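Local coordinates for receptor-like protein kinase ANXUR1 (PDB 6FIG) that takes part in plant reproduction, probably perceiving signals at the cell surface through its malectin-like ectodomain and passing them on by a protein kinase domain, at residues 203-214 with 243-254. Residues are numbered along the deposited sequence; the frame is centred on the assembly and turned at random. Where two conformers were deposited one is given.
Sequences DSGGLTRTWYND and SIAPADIYKTAR. With CA (calcium ion), chain H.
Trp211 lays one face of its indole over the 243-254 segment. Ile249 comes at about a right angle to it, CG1 over the six-membered ring and CD1 3.4 Å from Trp211 CE3, while Pro246 brings its CD and CG to the same face nearer the pyrrole, in an off-centre CH-pi contact. The broad, flat indole suits this place because it covers both aliphatic groups at once, and its far corner, Trp211 CH2, still reaches Ala245 CB at 3.6 Å. Trp211 NE1 gives a nearly straight bond (167°) to Asp203 OD1, 2.9 Å away in the ring plane, which with the packing on the face helps to fix the ring's rotation.

Asp203 also takes Arg209 side-on, with OD2 using its syn lone pair toward NE at 2.7 Å. Arg209 NH2 and Trp211 NE1 reach OD1 from opposite faces of the carboxylate. Held so, the guanidinium lies between Leu207 CD1 and Trp211 CZ2. Arginine suits the spot because NE and NH2 hold Asp203 while Arg209 NH2 still meets Ser243 O at 2.8 Å, from above the carbonyl plane, and NH1 adds weak bonds to Ser243 O and Ile244 O.

In Arg254 a bend at chi3 (-61°) turns the NE/NH2 edge to Asp214 for a two-bond salt bridge, NE on the syn lone pair of OD2, matching two buried charges.

Ile249 O and both oxygens of Thr252 bind a calcium ion completed by Asn192, Val193 and Asn365. The loop leading into strand 212-213, which runs parallel to 185-192, and Asp214 just after it thus pack on the 243-246 loop, Ile249 of helix 247-250 and Arg254 of strand 252-255, paired with 225-228 and 363-372.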
ATOM      1  N   ASP A 203      -1.216  -4.651   8.694  1.00 25.80           N
ATOM      2  CA  ASP A 203      -1.103  -3.436   9.506  1.00 24.39           C
ATOM      3  C   ASP A 203      -1.886  -2.299   8.872  1.00 25.01           C
ATOM      4  O   ASP A 203      -2.047  -2.269   7.643  1.00 27.53           O
ATOM      5  CB  ASP A 203       0.360  -3.030   9.632  1.00 23.21           C
ATOM      6  CG  ASP A 203       0.571  -1.882  10.590  1.00 22.11           C
ATOM      7  OD1 ASP A 203      -0.204  -1.771  11.589  1.00 21.47           O
ATOM      8  OD2 ASP A 203       1.523  -1.116  10.399  1.00 21.36           O
ATOM      9  N   SER A 204      -2.360  -1.363   9.699  1.00 24.65           N
ATOM     10  CA  SER A 204      -3.062  -0.180   9.213  1.00 25.53           C
ATOM     11  C   SER A 204      -2.082   0.911   8.794  1.00 25.63           C
ATOM     12  O   SER A 204      -0.881   0.789   8.993  1.00 25.81           O
ATOM     13  CB  SER A 204      -4.007   0.361  10.276  1.00 25.24           C
ATOM     14  OG  SER A 204      -3.289   0.682  11.444  1.00 24.22           O
ATOM     15  N   GLY A 205      -2.617   1.954   8.152  1.00 28.26           N
ATOM     16  CA  GLY A 205      -1.767   3.077   7.707  1.00 28.20           C
ATOM     17  C   GLY A 205      -0.819   2.748   6.564  1.00 28.02           C
ATOM     18  O   GLY A 205       0.063   3.524   6.257  1.00 27.15           O
ATOM     19  N   GLY A 206      -0.978   1.573   5.958  1.00 27.52           N
ATOM     20  CA  GLY A 206       0.075   0.970   5.110  1.00 27.36           C
ATOM     21  C   GLY A 206       1.487   0.951   5.688  1.00 25.98           C
ATOM     22  O   GLY A 206       2.459   0.969   4.932  1.00 26.63           O
ATOM     23  N   LEU A 207       1.626   0.883   7.022  1.00 24.98           N
ATOM     24  CA  LEU A 207       2.920   1.063   7.659  1.00 23.72           C
ATOM     25  C   LEU A 207       3.710  -0.242   7.833  1.00 23.16           C
ATOM     26  O   LEU A 207       4.838  -0.222   8.275  1.00 22.87           O
ATOM     27  CB  LEU A 207       2.761   1.772   9.013  1.00 23.76           C
ATOM     28  CG  LEU A 207       2.211   3.195   8.959  1.00 24.83           C
ATOM     29  CD1 LEU A 207       2.017   3.731  10.378  1.00 25.22           C
ATOM     30  CD2 LEU A 207       3.145   4.093   8.155  1.00 25.07           C
ATOM     31  N   THR A 208       3.084  -1.369   7.488  1.00 23.74           N
ATOM     32  CA  THR A 208       3.693  -2.695   7.580  1.00 24.33           C
ATOM     33  C   THR A 208       4.443  -3.038   8.860  1.00 23.07           C
ATOM     34  O   THR A 208       5.419  -3.787   8.845  1.00 22.49           O
ATOM     35  CB  THR A 208       4.519  -3.075   6.311  1.00 25.86           C
ATOM     36  OG1 THR A 208       5.657  -2.208   6.151  1.00 25.29           O
ATOM     37  CG2 THR A 208       3.657  -3.051   5.083  1.00 27.55           C
ATOM     38  N   ARG A 209       3.941  -2.515   9.982  1.00 21.96           N
ATOM     39  CA  ARG A 209       4.415  -2.893  11.306  1.00 21.06           C
ATOM     40  C   ARG A 209       3.916  -4.291  11.663  1.00 21.99           C
ATOM     41  O   ARG A 209       2.773  -4.644  11.384  1.00 22.58           O
ATOM     42  CB  ARG A 209       3.892  -1.942  12.377  1.00 20.64           C
ATOM     43  CG  ARG A 209       4.347  -0.504  12.221  1.00 20.14           C
ATOM     44  CD  ARG A 209       3.486   0.458  13.035  1.00 20.02           C
ATOM     45  NE  ARG A 209       2.114   0.439  12.571  1.00 20.05           N
ATOM     46  CZ  ARG A 209       1.133   1.239  13.000  1.00 20.47           C
ATOM     47  NH1 ARG A 209       1.339   2.156  13.935  1.00 20.62           N
ATOM     48  NH2 ARG A 209      -0.082   1.076  12.503  1.00 21.29           N
ATOM     49  N   THR A 210       4.783  -5.077  12.279  1.00 22.26           N
ATOM     50  CA  THR A 210       4.401  -6.374  12.794  1.00 23.71           C
ATOM     51  C   THR A 210       4.005  -6.206  14.259  1.00 22.84           C
ATOM     52  O   THR A 210       4.719  -5.576  15.018  1.00 23.01           O
ATOM     53  CB  THR A 210       5.557  -7.368  12.666  1.00 25.41           C
ATOM     54  OG1 THR A 210       5.919  -7.447  11.286  1.00 27.83           O
ATOM     55  CG2 THR A 210       5.143  -8.743  13.127  1.00 27.22           C
ATOM     56  N   TRP A 211       2.868  -6.778  14.643  1.00 22.97           N
ATOM     57  CA  TRP A 211       2.414  -6.745  16.050  1.00 22.81           C
ATOM     58  C   TRP A 211       2.525  -8.171  16.599  1.00 24.09           C
ATOM     59  O   TRP A 211       1.875  -9.081  16.101  1.00 27.31           O
ATOM     60  CB  TRP A 211       0.995  -6.216  16.156  1.00 22.40           C
ATOM     61  CG  TRP A 211       0.771  -4.867  15.560  1.00 21.34           C
ATOM     62  CD1 TRP A 211       0.723  -4.547  14.214  1.00 21.96           C
ATOM     63  CD2 TRP A 211       0.609  -3.631  16.270  1.00 20.70           C
ATOM     64  NE1 TRP A 211       0.504  -3.195  14.069  1.00 21.49           N
ATOM     65  CE2 TRP A 211       0.437  -2.611  15.310  1.00 20.55           C
ATOM     66  CE3 TRP A 211       0.552  -3.292  17.638  1.00 20.14           C
ATOM     67  CZ2 TRP A 211       0.250  -1.289  15.664  1.00 20.51           C
ATOM     68  CZ3 TRP A 211       0.348  -1.986  17.977  1.00 20.15           C
ATOM     69  CH2 TRP A 211       0.199  -0.997  17.005  1.00 20.08           C
ATOM     70  N   TYR A 212       3.353  -8.376  17.611  1.00 23.97           N
ATOM     71  CA  TYR A 212       3.665  -9.731  18.078  1.00 25.38           C
ATOM     72  C   TYR A 212       2.829 -10.117  19.293  1.00 25.15           C
ATOM     73  O   TYR A 212       2.506  -9.268  20.143  1.00 24.01           O
ATOM     74  CB  TYR A 212       5.130  -9.810  18.459  1.00 26.16           C
ATOM     75  CG  TYR A 212       6.071  -9.581  17.301  1.00 26.98           C
ATOM     76  CD1 TYR A 212       6.480 -10.636  16.515  1.00 28.62           C
ATOM     77  CD2 TYR A 212       6.536  -8.301  16.997  1.00 26.16           C
ATOM     78  CE1 TYR A 212       7.357 -10.429  15.446  1.00 29.37           C
ATOM     79  CE2 TYR A 212       7.412  -8.081  15.941  1.00 27.50           C
ATOM     80  CZ  TYR A 212       7.808  -9.147  15.170  1.00 28.61           C
ATOM     81  OH  TYR A 212       8.664  -8.917  14.122  1.00 31.08           O
ATOM     82  N   ASN A 213       2.528 -11.399  19.401  1.00 26.04           N
ATOM     83  CA  ASN A 213       1.852 -11.889  20.592  1.00 27.48           C
ATOM     84  C   ASN A 213       2.669 -11.547  21.851  1.00 26.82           C
ATOM     85  O   ASN A 213       3.905 -11.562  21.831  1.00 26.54           O
ATOM     86  CB  ASN A 213       1.584 -13.382  20.497  1.00 30.35           C
ATOM     87  CG  ASN A 213       0.957 -13.929  21.766  1.00 31.81           C
ATOM     88  OD1 ASN A 213       1.651 -14.514  22.578  1.00 34.47           O
ATOM     89  ND2 ASN A 213      -0.344 -13.709  21.955  1.00 33.64           N
ATOM     90  N   ASP A 214       1.960 -11.199  22.933  1.00 26.31           N
ATOM     91  CA  ASP A 214       2.599 -10.715  24.162  1.00 25.69           C
ATOM     92  C   ASP A 214       3.036 -11.783  25.153  1.00 27.25           C
ATOM     93  O   ASP A 214       3.743 -11.470  26.102  1.00 27.61           O
ATOM     94  CB  ASP A 214       1.688  -9.720  24.877  1.00 24.71           C
ATOM     95  CG  ASP A 214       0.481 -10.382  25.484  1.00 25.48           C
ATOM     96  OD1 ASP A 214      -0.197 -11.149  24.755  1.00 25.55           O
ATOM     97  OD2 ASP A 214       0.218 -10.159  26.692  1.00 24.74           O
ATOM     98  N   SER A 243      -4.385   4.705  11.442  1.00 23.63           N
ATOM     99  CA  SER A 243      -2.949   4.431  11.440  0.68 22.99           C
ATOM    100  C   SER A 243      -2.353   4.149  12.808  1.00 21.71           C
ATOM    101  O   SER A 243      -1.250   3.601  12.898  1.00 21.98           O
ATOM    102  CB  SER A 243      -2.147   5.593  10.827  0.68 22.94           C
ATOM    103  OG  SER A 243      -2.523   5.816   9.498  0.68 24.43           O
ATOM    104  N   ILE A 244      -3.056   4.517  13.899  1.00 21.50           N
ATOM    105  CA  ILE A 244      -2.535   4.248  15.228  1.00 20.92           C
ATOM    106  C   ILE A 244      -2.288   2.755  15.427  1.00 20.38           C
ATOM    107  O   ILE A 244      -1.238   2.354  15.897  1.00 20.84           O
ATOM    108  CB  ILE A 244      -3.457   4.831  16.329  1.00 21.07           C
ATOM    109  CG1 ILE A 244      -3.321   6.369  16.373  1.00 21.79           C
ATOM    110  CG2 ILE A 244      -3.198   4.210  17.670  1.00 20.96           C
ATOM    111  CD1 ILE A 244      -2.002   6.889  16.938  1.00 21.84           C
ATOM    112  N   ALA A 245      -3.261   1.936  15.037  1.00 20.41           N
ATOM    113  CA  ALA A 245      -3.125   0.474  15.172  1.00 20.35           C
ATOM    114  C   ALA A 245      -4.274  -0.173  14.413  1.00 20.60           C
ATOM    115  O   ALA A 245      -5.360   0.397  14.344  1.00 22.16           O
ATOM    116  CB  ALA A 245      -3.177   0.054  16.625  1.00 20.45           C
ATOM    117  N   PRO A 246      -4.041  -1.358  13.845  1.00 21.31           N
ATOM    118  CA  PRO A 246      -5.082  -2.026  13.100  1.00 22.59           C
ATOM    119  C   PRO A 246      -6.193  -2.591  13.969  1.00 23.03           C
ATOM    120  O   PRO A 246      -6.022  -2.836  15.182  1.00 22.79           O
ATOM    121  CB  PRO A 246      -4.331  -3.160  12.381  1.00 23.15           C
ATOM    122  CG  PRO A 246      -3.172  -3.432  13.244  1.00 22.11           C
ATOM    123  CD  PRO A 246      -2.784  -2.114  13.835  1.00 20.72           C
ATOM    124  N   ALA A 247      -7.344  -2.788  13.348  1.00 24.69           N
ATOM    125  CA  ALA A 247      -8.549  -3.185  14.089  1.00 25.60           C
ATOM    126  C   ALA A 247      -8.354  -4.460  14.889  1.00 25.85           C
ATOM    127  O   ALA A 247      -8.883  -4.589  16.004  1.00 24.79           O
ATOM    128  CB  ALA A 247      -9.732  -3.336  13.162  1.00 27.47           C
ATOM    129  N   ASP A 248      -7.575  -5.393  14.350  1.00 27.02           N
ATOM    130  CA  ASP A 248      -7.358  -6.661  15.034  1.00 28.71           C
ATOM    131  C   ASP A 248      -6.674  -6.538  16.388  1.00 27.06           C
ATOM    132  O   ASP A 248      -6.926  -7.390  17.253  1.00 28.43           O
ATOM    133  CB  ASP A 248      -6.660  -7.685  14.129  1.00 31.11           C
ATOM    134  CG  ASP A 248      -7.650  -8.422  13.192  1.00 34.77           C
ATOM    135  OD1 ASP A 248      -8.895  -8.340  13.345  1.00 38.32           O
ATOM    136  OD2 ASP A 248      -7.194  -9.120  12.280  1.00 37.75           O
ATOM    137  N   ILE A 249      -5.864  -5.496  16.614  1.00 25.11           N
ATOM    138  CA  ILE A 249      -5.296  -5.253  17.937  1.00 24.70           C
ATOM    139  C   ILE A 249      -6.422  -5.095  18.959  1.00 24.56           C
ATOM    140  O   ILE A 249      -6.386  -5.702  20.051  1.00 23.46           O
ATOM    141  CB  ILE A 249      -4.427  -3.962  17.948  1.00 25.20           C
ATOM    142  CG1 ILE A 249      -3.156  -4.195  17.124  1.00 26.76           C
ATOM    143  CG2 ILE A 249      -4.133  -3.460  19.361  1.00 25.73           C
ATOM    144  CD1 ILE A 249      -2.214  -5.221  17.699  1.00 28.28           C
ATOM    145  N   TYR A 250      -7.412  -4.295  18.592  1.00 23.67           N
ATOM    146  CA  TYR A 250      -8.501  -3.927  19.500  1.00 23.94           C
ATOM    147  C   TYR A 250      -9.521  -5.043  19.695  1.00 24.95           C
ATOM    148  O   TYR A 250     -10.264  -5.015  20.679  1.00 24.86           O
ATOM    149  CB  TYR A 250      -9.136  -2.623  19.013  1.00 23.55           C
ATOM    150  CG  TYR A 250      -8.147  -1.489  19.002  1.00 22.30           C
ATOM    151  CD1 TYR A 250      -7.595  -1.015  20.181  1.00 21.54           C
ATOM    152  CD2 TYR A 250      -7.710  -0.927  17.812  1.00 22.26           C
ATOM    153  CE1 TYR A 250      -6.681   0.013  20.183  1.00 20.94           C
ATOM    154  CE2 TYR A 250      -6.795   0.115  17.803  1.00 21.59           C
ATOM    155  CZ  TYR A 250      -6.249   0.554  18.982  1.00 21.16           C
ATOM    156  OH  TYR A 250      -5.340   1.581  18.997  1.00 21.12           O
ATOM    157  N   LYS A 251      -9.535  -6.041  18.808  1.00 25.93           N
ATOM    158  CA  LYS A 251     -10.482  -7.166  18.921  1.00 27.48           C
ATOM    159  C   LYS A 251     -10.013  -8.315  19.822  1.00 26.92           C
ATOM    160  O   LYS A 251     -10.741  -9.311  19.997  1.00 28.22           O
ATOM    161  CB  LYS A 251     -10.834  -7.715  17.527  1.00 30.12           C
ATOM    162  CG  LYS A 251     -11.589  -6.713  16.685  1.00 31.70           C
ATOM    163  CD  LYS A 251     -11.822  -7.208  15.257  1.00 34.78           C
ATOM    164  CE  LYS A 251     -12.426  -6.096  14.411  1.00 36.99           C
ATOM    165  NZ  LYS A 251     -12.606  -6.467  12.967  1.00 40.19           N
ATOM    166  N   THR A 252      -8.804  -8.214  20.372  1.00 25.02           N
ATOM    167  CA  THR A 252      -8.328  -9.168  21.352  1.00 25.18           C
ATOM    168  C   THR A 252      -7.726  -8.442  22.538  1.00 23.80           C
ATOM    169  O   THR A 252      -7.187  -7.347  22.408  1.00 22.06           O
ATOM    170  CB  THR A 252      -7.272 -10.126  20.796  1.00 26.31           C
ATOM    171  OG1 THR A 252      -6.191  -9.359  20.267  1.00 25.15           O
ATOM    172  CG2 THR A 252      -7.874 -11.045  19.715  1.00 28.22           C
ATOM    173  N   ALA A 253      -7.758  -9.102  23.689  1.00 24.26           N
ATOM    174  CA  ALA A 253      -7.171  -8.548  24.901  1.00 23.72           C
ATOM    175  C   ALA A 253      -6.698  -9.651  25.832  1.00 24.45           C
ATOM    176  O   ALA A 253      -7.118 -10.814  25.731  1.00 26.18           O
ATOM    177  CB  ALA A 253      -8.189  -7.650  25.617  1.00 23.52           C
ATOM    178  N   ARG A 254      -5.813  -9.274  26.739  1.00 23.56           N
ATOM    179  CA  ARG A 254      -5.477 -10.119  27.877  1.00 25.17           C
ATOM    180  C   ARG A 254      -6.124  -9.463  29.078  1.00 25.00           C
ATOM    181  O   ARG A 254      -6.055  -8.245  29.245  1.00 24.33           O
ATOM    182  CB  ARG A 254      -3.971 -10.260  28.075  1.00 25.04           C
ATOM    183  CG  ARG A 254      -3.568 -11.304  29.106  1.00 26.40           C
ATOM    184  CD  ARG A 254      -2.067 -11.484  29.183  1.00 26.77           C
ATOM    185  NE  ARG A 254      -1.523 -11.936  27.896  1.00 26.67           N
ATOM    186  CZ  ARG A 254      -1.589 -13.189  27.434  1.00 29.05           C
ATOM    187  NH1 ARG A 254      -2.132 -14.170  28.154  1.00 30.68           N
ATOM    188  NH2 ARG A 254      -1.070 -13.484  26.247  1.00 29.47           N
TER
HETATM  189 CA    CA H 501      -5.080  -7.424  21.240  1.00 30.68          CA
HETATM  190  O   HOH W   1      -0.263   5.919   7.421  1.00 30.06           O